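Local coordinates for fucolectin-related protein (Streptococcus pneumoniae, PDB 2J22) that binds fucose as a carbohydrate-binding module of a virulence factor and probably recognises fucose-bearing blood group antigens, at residues A[59-64]-A[123-128]; A[68-73]-A[116-121]. All coordinates share one frame; numbering follows the deposited sequence.

In the fold
Of the four segments, 59-64 comes first along the chain and leads within a few residues into the strand that holds 68-73. The chain then runs out and returns at 116-121, where contact 2 closes the shorter loop. At 123-128 it meets 59-64 again, and contact 1 closes the longer loop, which contains the whole of contact 2. Contact 1 joins two neighbouring strands of one antiparallel sheet, and contact 2 joins strands of the other. Their centres lie about 13 Å apart. The chain passes between the sheets after Leu-64 and again near Lys-124. Here the contacts meet: Leu-64 packs on Leu-70, and Gly-123 O probably accepts a hydrogen bond from Glu-68 N.

Contact 1 of 2, residues A[59-64]-A[123-128]; sequences WWEIDL and GKKVRI
The guanidinium of Arg-127 lies flat on the indole of Trp-59. Their planes are 13° apart, and Arg-127 CZ is 3.7 Å from the centroid of the Trp-59 six-membered ring. This is a cation-pi stack. Trp-59 holds CG between its backbone N and carbonyl carbon (chi1 56°), which carries the ring across to the Arg-127 side. Arg-127 bends at chi2 (125°) to lay its end on the ring.

Two salt bridges lie on the same face of the sheet. Arg-127 NH1 donates to Glu-61 OE2 at the guanidinium edge, although the place of OE2 is less sure. Glu-61 OE1 pairs with Arg-22. Lys-124 NZ donates to Asp-63 OD1 on its syn side, at 2.7 Å. Lys-125 runs past Asp-63 and ends on Asp-98.

The backbones are antiparallel. Trp-60 with Ile-128 and Ile-62 with Val-126 are hydrogen-bonded pairs. Leu-64 N adds a bond to Lys-124 O, 2.7 Å long.

On the opposite face, Ile-62 CG2 meets Val-126 CB at 3.6 Å, the two side chains pointing the same way. Trp-60 CE3 touches Ile-128 CD1 more loosely.

Strand 20-23 flanks 59-64 on its other edge. Strand 89-94 flanks 125-130, where Lys-124 and Lys-125 form a classic bulge opposite Tyr-94. Strand 139-146 of the other sheet packs on Trp-60 and Ile-128.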
loop_
_atom_site.group_PDB
_atom_site.type_symbol
_atom_site.label_atom_id
_atom_site.label_comp_id
_atom_site.label_asym_id
_atom_site.label_seq_id
_atom_site.Cartn_x
_atom_site.Cartn_y
_atom_site.Cartn_z
ATOM N N TRP A 59 -4.613 2.705 -8.041
ATOM C CA TRP A 59 -3.963 3.170 -6.840
ATOM C C TRP A 59 -4.742 2.650 -5.612
ATOM O O TRP A 59 -5.861 2.195 -5.719
ATOM C CB TRP A 59 -3.826 4.726 -6.845
ATOM C CG TRP A 59 -5.182 5.439 -7.029
ATOM C CD1 TRP A 59 -5.670 5.965 -8.177
ATOM C CD2 TRP A 59 -6.168 5.691 -6.023
ATOM N NE1 TRP A 59 -6.919 6.510 -7.965
ATOM C CE2 TRP A 59 -7.249 6.351 -6.647
ATOM C CE3 TRP A 59 -6.256 5.415 -4.640
ATOM C CZ2 TRP A 59 -8.420 6.713 -5.952
ATOM C CZ3 TRP A 59 -7.404 5.771 -3.939
ATOM C CH2 TRP A 59 -8.479 6.440 -4.603
ATOM N N TRP A 60 -4.109 2.761 -4.462
ATOM C CA TRP A 60 -4.669 2.390 -3.170
ATOM C C TRP A 60 -4.173 3.374 -2.107
ATOM O O TRP A 60 -3.044 3.894 -2.167
ATOM C CB TRP A 60 -4.272 0.931 -2.838
ATOM C CG TRP A 60 -4.541 0.446 -1.438
ATOM C CD1 TRP A 60 -5.455 -0.490 -1.082
ATOM C CD2 TRP A 60 -3.776 0.731 -0.271
ATOM N NE1 TRP A 60 -5.337 -0.763 0.253
ATOM C CE2 TRP A 60 -4.301 -0.050 0.767
ATOM C CE3 TRP A 60 -2.649 1.545 -0.005
ATOM C CZ2 TRP A 60 -3.841 0.025 2.087
ATOM C CZ3 TRP A 60 -2.143 1.594 1.298
ATOM C CH2 TRP A 60 -2.757 0.847 2.337
ATOM N N GLU A 61 -5.017 3.650 -1.122
ATOM C CA GLU A 61 -4.697 4.665 -0.127
ATOM C C GLU A 61 -5.149 4.282 1.265
ATOM O O GLU A 61 -6.202 3.622 1.431
ATOM C CB GLU A 61 -5.459 5.938 -0.469
ATOM C CG GLU A 61 -4.899 7.189 0.136
ATOM C CD GLU A 61 -5.542 8.349 -0.536
ATOM O OE1 GLU A 61 -6.711 8.656 -0.177
ATOM O OE2 GLU A 61 -4.909 8.870 -1.452
ATOM N N ILE A 62 -4.386 4.748 2.259
ATOM C CA ILE A 62 -4.694 4.529 3.679
ATOM C C ILE A 62 -4.675 5.886 4.394
ATOM O O ILE A 62 -3.787 6.712 4.154
ATOM C CB ILE A 62 -3.719 3.547 4.331
ATOM C CG1 ILE A 62 -4.146 3.273 5.788
ATOM C CG2 ILE A 62 -2.248 4.072 4.209
ATOM C CD1 ILE A 62 -3.339 2.231 6.496
ATOM N N ASP A 63 -5.719 6.107 5.216
ATOM C CA ASP A 63 -5.894 7.328 6.028
ATOM C C ASP A 63 -5.573 6.916 7.460
ATOM O O ASP A 63 -6.265 6.074 8.032
ATOM C CB ASP A 63 -7.330 7.879 5.911
ATOM C CG ASP A 63 -7.532 9.274 6.628
ATOM O OD1 ASP A 63 -6.669 9.773 7.354
ATOM O OD2 ASP A 63 -8.543 9.958 6.456
ATOM N N LEU A 64 -4.471 7.449 8.002
ATOM C CA LEU A 64 -4.039 7.124 9.375
ATOM C C LEU A 64 -4.861 7.833 10.483
ATOM O O LEU A 64 -4.641 7.556 11.654
ATOM C CB LEU A 64 -2.550 7.419 9.572
ATOM C CG LEU A 64 -1.571 6.689 8.646
ATOM C CD1 LEU A 64 -0.198 7.266 8.866
ATOM C CD2 LEU A 64 -1.579 5.128 8.911
ATOM N N GLY A 123 3.251 12.196 8.617
ATOM C CA GLY A 123 2.229 12.090 7.572
ATOM C C GLY A 123 0.910 11.552 8.092
ATOM O O GLY A 123 0.870 10.889 9.173
ATOM N N LYS A 124 -0.152 11.782 7.317
ATOM C CA LYS A 124 -1.473 11.296 7.692
ATOM C C LYS A 124 -2.074 10.267 6.718
ATOM O O LYS A 124 -3.024 9.525 7.100
ATOM C CB LYS A 124 -2.438 12.483 7.859
ATOM C CG LYS A 124 -3.905 12.092 7.939
ATOM C CD LYS A 124 -4.582 13.085 8.783
ATOM C CE LYS A 124 -6.061 13.065 8.632
ATOM N NZ LYS A 124 -6.541 11.805 9.110
ATOM N N LYS A 125 -1.532 10.247 5.492
ATOM C CA LYS A 125 -2.068 9.408 4.410
ATOM C C LYS A 125 -0.956 8.860 3.533
ATOM O O LYS A 125 0.045 9.564 3.264
ATOM C CB LYS A 125 -3.017 10.200 3.477
ATOM C CG LYS A 125 -4.372 10.454 4.038
ATOM C CD LYS A 125 -5.275 11.071 2.952
ATOM C CE LYS A 125 -6.601 11.537 3.591
ATOM N NZ LYS A 125 -7.365 12.333 2.596
ATOM N N VAL A 126 -1.181 7.638 3.029
ATOM C CA VAL A 126 -0.186 6.981 2.181
ATOM C C VAL A 126 -0.953 6.397 0.981
ATOM O O VAL A 126 -2.006 5.727 1.166
ATOM C CB VAL A 126 0.612 5.859 2.903
ATOM C CG1 VAL A 126 1.728 5.298 1.935
ATOM C CG2 VAL A 126 1.313 6.299 4.215
ATOM N N ARG A 127 -0.455 6.708 -0.222
ATOM C CA ARG A 127 -1.014 6.284 -1.497
ATOM C C ARG A 127 0.029 5.453 -2.215
ATOM O O ARG A 127 1.238 5.812 -2.237
ATOM C CB ARG A 127 -1.258 7.482 -2.340
ATOM C CG ARG A 127 -2.083 7.238 -3.609
ATOM C CD ARG A 127 -3.268 8.202 -3.547
ATOM N NE ARG A 127 -3.677 8.460 -4.836
ATOM C CZ ARG A 127 -4.898 8.796 -5.208
ATOM N NH1 ARG A 127 -5.904 8.969 -4.353
ATOM N NH2 ARG A 127 -5.072 8.972 -6.477
ATOM N N ILE A 128 -0.389 4.327 -2.774
ATOM C CA ILE A 128 0.530 3.581 -3.635
ATOM C C ILE A 128 -0.159 3.671 -5.017
ATOM O O ILE A 128 -1.338 3.335 -5.113
ATOM C CB ILE A 128 0.619 2.116 -3.141
ATOM C CG1 ILE A 128 1.334 2.018 -1.775
ATOM C CG2 ILE A 128 1.349 1.274 -4.231
ATOM C CD1 ILE A 128 1.308 0.635 -1.150
#

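Contact 2 of 2, residues A[68-73]-A[116-121]; sequences EELEKL and IDLKGL
Leu-118 N reaches the flat carbonyl group of Glu-71 from above its plane, 48° out of it, and bonds to Glu-71 O at 2.7 Å. A water gives the same oxygen a second bond and accepts one from Lys-119 N. Leu-70 N also comes in tilted to the carbonyl of Leu-121, by 34°. In contrast, Leu-73 N lies in the carbonyl plane of Ile-116. The Glu-71 carboxylate folds back by a bend at chi2 (-57°). Its OE2 comes within 3.7 Å of Gly-120 CA, a contact and not a bond.

Leu-73 and Ile-116 form a hydrogen-bonded antiparallel pair. Lys-72 and Asp-117 are the next, non-hydrogen-bonded pair. Their side chains run side by side: Lys-72 CG is 3.8 Å from Asp-117 OD1, while the charged ends do not touch. The bond from Gly-120 N to Leu-70 O is weak.

Much of the apolar contact is made by Leu-118. Its CD1 touches Leu-70 CB at 3.7 Å and Leu-73 CB at 4.2 Å. Ile-91 and Ile-93 of the facing sheet lie against these leucines, and Phe-102 touches Leu-118 and Leu-121.

Leu-118 to Leu-121 make a type I' turn, closed by Leu-121 N on Leu-118 O. Lys-119 and Gly-120 both have positive phi. On the other edge of 68-73, Glu-71 and Lys-72 form a classic bulge opposite Tyr-145. At Lys-119 and Gly-120 the chain turns a corner from strand 113-118 to 121-123. Both pair with strand 67-77 in the beta sandwich of a galactose-binding-like domain.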
loop_
_atom_site.group_PDB
_atom_site.type_symbol
_atom_site.label_atom_id
_atom_site.label_comp_id
_atom_site.label_asym_id
_atom_site.label_seq_id
_atom_site.Cartn_x
_atom_site.Cartn_y
_atom_site.Cartn_z
ATOM N N GLU A 68 1.036 11.184 12.008
ATOM C CA GLU A 68 1.809 10.276 12.841
ATOM C C GLU A 68 3.239 10.436 12.423
ATOM O O GLU A 68 3.492 10.816 11.269
ATOM C CB GLU A 68 1.372 8.774 12.721
ATOM C CG GLU A 68 -0.060 8.465 13.241
ATOM C CD GLU A 68 -0.262 8.494 14.764
ATOM O OE1 GLU A 68 0.698 8.602 15.557
ATOM O OE2 GLU A 68 -1.428 8.390 15.201
ATOM N N GLU A 69 4.143 10.168 13.372
ATOM C CA GLU A 69 5.581 10.041 13.081
ATOM C C GLU A 69 5.864 8.654 12.555
ATOM O O GLU A 69 5.794 7.698 13.289
ATOM C CB GLU A 69 6.443 10.361 14.322
ATOM C CG GLU A 69 6.311 11.809 14.771
ATOM C CD GLU A 69 6.983 12.031 16.111
ATOM O OE1 GLU A 69 8.237 11.932 16.172
ATOM O OE2 GLU A 69 6.236 12.239 17.102
ATOM N N LEU A 70 6.237 8.574 11.278
ATOM C CA LEU A 70 6.282 7.317 10.571
ATOM C C LEU A 70 7.695 6.778 10.601
ATOM O O LEU A 70 8.585 7.452 10.119
ATOM C CB LEU A 70 5.826 7.507 9.104
ATOM C CG LEU A 70 4.468 8.228 8.955
ATOM C CD1 LEU A 70 4.112 8.531 7.501
ATOM C CD2 LEU A 70 3.375 7.436 9.652
ATOM N N GLU A 71 7.868 5.544 11.092
ATOM C CA GLU A 71 9.204 4.940 11.232
ATOM C C GLU A 71 9.511 4.060 10.048
ATOM O O GLU A 71 10.602 4.127 9.483
ATOM C CB GLU A 71 9.363 4.082 12.501
ATOM C CG GLU A 71 9.107 4.821 13.788
ATOM C CD GLU A 71 10.027 6.018 13.907
ATOM O OE1 GLU A 71 11.251 5.823 13.577
ATOM O OE2 GLU A 71 9.522 7.123 14.298
ATOM N N LYS A 72 8.537 3.224 9.662
ATOM C CA LYS A 72 8.810 2.209 8.670
ATOM C C LYS A 72 7.533 1.997 7.883
ATOM O O LYS A 72 6.422 2.078 8.464
ATOM C CB LYS A 72 9.233 0.899 9.396
ATOM C CG LYS A 72 9.863 -0.230 8.491
ATOM C CD LYS A 72 9.878 -1.507 9.328
ATOM C CE LYS A 72 11.247 -2.088 9.579
ATOM N NZ LYS A 72 11.052 -3.221 10.571
ATOM N N LEU A 73 7.699 1.719 6.597
ATOM C CA LEU A 73 6.610 1.192 5.755
ATOM C C LEU A 73 7.038 -0.189 5.204
ATOM O O LEU A 73 8.159 -0.329 4.669
ATOM C CB LEU A 73 6.246 2.180 4.639
ATOM C CG LEU A 73 5.463 1.734 3.414
ATOM C CD1 LEU A 73 4.019 1.498 3.840
ATOM C CD2 LEU A 73 5.550 2.921 2.422
ATOM N N ILE A 116 10.672 0.202 3.743
ATOM C CA ILE A 116 11.168 1.564 3.587
ATOM C C ILE A 116 11.268 2.194 4.967
ATOM O O ILE A 116 10.280 2.205 5.702
ATOM C CB ILE A 116 10.204 2.375 2.729
ATOM C CG1 ILE A 116 9.968 1.698 1.368
ATOM C CG2 ILE A 116 10.691 3.812 2.602
ATOM C CD1 ILE A 116 10.694 2.318 0.196
ATOM N N ASP A 117 12.441 2.709 5.345
ATOM C CA ASP A 117 12.535 3.393 6.627
ATOM C C ASP A 117 12.120 4.824 6.333
ATOM O O ASP A 117 12.388 5.327 5.261
ATOM C CB ASP A 117 13.950 3.334 7.241
ATOM C CG ASP A 117 14.257 1.984 7.919
ATOM O OD1 ASP A 117 13.345 1.306 8.463
ATOM O OD2 ASP A 117 15.427 1.513 7.971
ATOM N N LEU A 118 11.383 5.450 7.237
ATOM C CA LEU A 118 10.882 6.789 6.939
ATOM C C LEU A 118 11.467 7.771 7.922
ATOM O O LEU A 118 11.167 8.972 7.872
ATOM C CB LEU A 118 9.338 6.820 6.991
ATOM C CG LEU A 118 8.669 6.124 5.798
ATOM C CD1 LEU A 118 7.136 6.037 5.960
ATOM C CD2 LEU A 118 9.077 6.730 4.424
ATOM N N LYS A 119 12.257 7.234 8.853
ATOM C CA LYS A 119 12.846 8.005 9.965
ATOM C C LYS A 119 11.989 9.090 10.643
ATOM O O LYS A 119 12.451 10.231 10.779
ATOM C CB LYS A 119 14.157 8.648 9.496
ATOM C CG LYS A 119 14.954 7.787 8.557
ATOM C CD LYS A 119 16.339 7.597 9.129
ATOM C CE LYS A 119 16.631 6.151 9.347
ATOM N NZ LYS A 119 18.044 5.964 8.919
ATOM N N GLY A 120 10.757 8.765 11.068
ATOM C CA GLY A 120 9.927 9.734 11.779
ATOM C C GLY A 120 9.288 10.848 10.932
ATOM O O GLY A 120 8.693 11.797 11.475
ATOM N N LEU A 121 9.389 10.756 9.605
ATOM C CA LEU A 121 8.533 11.554 8.715
ATOM C C LEU A 121 7.071 11.688 9.239
ATOM O O LEU A 121 6.409 10.658 9.516
ATOM C CB LEU A 121 8.538 10.897 7.321
ATOM C CG LEU A 121 7.674 11.516 6.222
ATOM C CD1 LEU A 121 8.270 12.895 5.837
ATOM C CD2 LEU A 121 7.574 10.514 5.019
HETATM O O HOH W 1 13.067 4.800 10.053
#